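Local structure of Cfl (Pectobacterium brasiliense, 7A9J) at residues E38-S43 / I48-L53. The protein probably works as an ATP-dependent acyl-activating ligase of the AMP-binding enzyme family, and here holds an indenone carboxylic acid in its pocket. The protein carries 1 engineered substitution. Sequence-based numbering, arbitrary orientation.
Sequences ETAVKS and ISFYNL
Ile48 stands opposite two residues at once, Ala40 and Val41, and this classic beta bulge shifts the register of the antiparallel hairpin by one. It shows how one extra residue lets a strand keep its bonds while bringing two consecutive side chains to the same side of the strand. Ile48 O accepts from both amides of the bulge: Ala40 N lies 2.8 Å from Ile48 O, Val41 N lies farther away at 3.3 Å, and both donors sit in the carbonyl plane. Ile48 N returns a bond to Val41 O, and at the other end Phe50 N, already in the helix, reaches Glu38 O.

The tight part of the contact is apolar. The methyl of Ala40 sits over the centre of one face of the Phe50 ring, a CH-pi contact with CB 3.6 Å from the ring centroid and only 8° off the normal. With chi1 at -84°, Phe50 carries its ring beside its own backbone N, which brings the ring back alongside Ala40. Leu53 CD2, one helical turn on from Ser49, touches both Ala40 CB and Val41 CG2, while Ile48 CG2 rests against Val41 CB, 3.6 Å away. Helix 24-34 packs on Phe50 and Leu53, and Phe83 lies against Val41 and Ile48; Ala40 also bonds through its backbone to Val256, joining the hairpin to strand 255-257.

Toward solvent, the backbones of Thr39 and Ser49 stay close, CA to CA 4.1 Å, but their partly exposed side chains part. Glu38, an exposed residue, meets the ring through CB, 4.1 Å from Phe50 CD2, and its extended chain runs on past the contact. Ser49 is N-cap of helix 50-66: its OG, 3.0 Å from Asn52 N, accepts that amide's hydrogen at 165°.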
# COMPACT_ATOMS: atom_id res chain seq x y z
N GLU A 38 -16.21 13.67 19.11
CA GLU A 38 -14.94 12.96 19.12
C GLU A 38 -14.08 13.38 17.93
O GLU A 38 -14.60 13.86 16.92
CB GLU A 38 -15.20 11.48 19.12
CG GLU A 38 -15.47 10.97 20.56
CD GLU A 38 -16.20 9.65 20.54
OE1 GLU A 38 -16.17 8.98 19.49
OE2 GLU A 38 -16.82 9.28 21.56
N THR A 39 -12.77 13.35 18.14
CA THR A 39 -11.83 13.74 17.10
C THR A 39 -11.90 12.75 15.94
O THR A 39 -11.72 11.55 16.14
CB THR A 39 -10.42 13.78 17.67
OG1 THR A 39 -10.42 14.77 18.71
CG2 THR A 39 -9.40 14.15 16.63
N ALA A 40 -12.12 13.27 14.74
CA ALA A 40 -12.08 12.42 13.55
C ALA A 40 -10.68 12.40 12.91
O ALA A 40 -10.22 11.34 12.48
CB ALA A 40 -13.10 12.88 12.52
N VAL A 41 -10.02 13.55 12.77
CA VAL A 41 -8.74 13.67 12.07
C VAL A 41 -7.86 14.59 12.89
O VAL A 41 -8.33 15.58 13.46
CB VAL A 41 -8.87 14.24 10.63
CG1 VAL A 41 -7.59 13.88 9.78
CG2 VAL A 41 -10.10 13.67 9.98
N LYS A 42 -6.58 14.26 12.96
CA LYS A 42 -5.64 15.13 13.64
C LYS A 42 -4.34 15.17 12.87
O LYS A 42 -4.03 14.29 12.06
CB LYS A 42 -5.46 14.75 15.11
CG LYS A 42 -4.68 13.54 15.39
CD LYS A 42 -5.18 12.89 16.70
CE LYS A 42 -4.19 11.84 17.20
NZ LYS A 42 -4.52 11.42 18.60
N SER A 43 -3.61 16.25 13.07
CA SER A 43 -2.27 16.41 12.55
C SER A 43 -1.45 16.80 13.74
O SER A 43 -1.94 16.77 14.88
CB SER A 43 -2.19 17.45 11.43
OG SER A 43 -2.65 18.70 11.90
N ILE A 48 -9.84 18.01 14.02
CA ILE A 48 -11.22 18.29 13.63
C ILE A 48 -12.10 17.18 14.18
O ILE A 48 -11.75 15.99 14.08
CB ILE A 48 -11.34 18.47 12.10
CG1 ILE A 48 -12.74 18.98 11.70
CG2 ILE A 48 -10.96 17.15 11.31
CD1 ILE A 48 -12.82 19.42 10.29
N SER A 49 -13.22 17.56 14.79
CA SER A 49 -14.15 16.55 15.28
C SER A 49 -14.92 15.90 14.15
O SER A 49 -15.04 16.44 13.04
CB SER A 49 -15.16 17.19 16.28
OG SER A 49 -15.97 18.15 15.57
N PHE A 50 -15.56 14.77 14.46
CA PHE A 50 -16.47 14.17 13.48
C PHE A 50 -17.56 15.15 13.01
O PHE A 50 -17.82 15.28 11.80
CB PHE A 50 -17.14 12.93 14.08
CG PHE A 50 -16.30 11.68 13.96
CD1 PHE A 50 -16.35 10.95 12.78
CD2 PHE A 50 -15.47 11.23 15.00
CE1 PHE A 50 -15.58 9.75 12.58
CE2 PHE A 50 -14.69 10.02 14.81
CZ PHE A 50 -14.78 9.32 13.62
N TYR A 51 -18.16 15.87 13.96
CA TYR A 51 -19.25 16.77 13.59
C TYR A 51 -18.73 17.86 12.69
O TYR A 51 -19.32 18.15 11.64
CB TYR A 51 -19.91 17.36 14.83
CG TYR A 51 -21.13 18.21 14.49
CD1 TYR A 51 -22.36 17.61 14.25
CD2 TYR A 51 -21.02 19.55 14.32
CE1 TYR A 51 -23.47 18.36 13.96
CE2 TYR A 51 -22.17 20.34 14.06
CZ TYR A 51 -23.35 19.72 13.82
OH TYR A 51 -24.48 20.48 13.50
N ASN A 52 -17.60 18.48 13.07
CA ASN A 52 -17.08 19.57 12.22
C ASN A 52 -16.57 19.09 10.86
O ASN A 52 -16.60 19.86 9.88
CB ASN A 52 -16.03 20.35 13.00
CG ASN A 52 -16.73 21.31 14.08
OD1 ASN A 52 -17.81 21.89 13.81
ND2 ASN A 52 -16.16 21.43 15.30
N LEU A 53 -16.04 17.85 10.79
CA LEU A 53 -15.69 17.31 9.49
C LEU A 53 -16.93 17.11 8.63
O LEU A 53 -16.92 17.45 7.45
CB LEU A 53 -14.89 16.00 9.67
CG LEU A 53 -14.57 15.21 8.42
CD1 LEU A 53 -13.78 16.11 7.49
CD2 LEU A 53 -13.72 13.94 8.84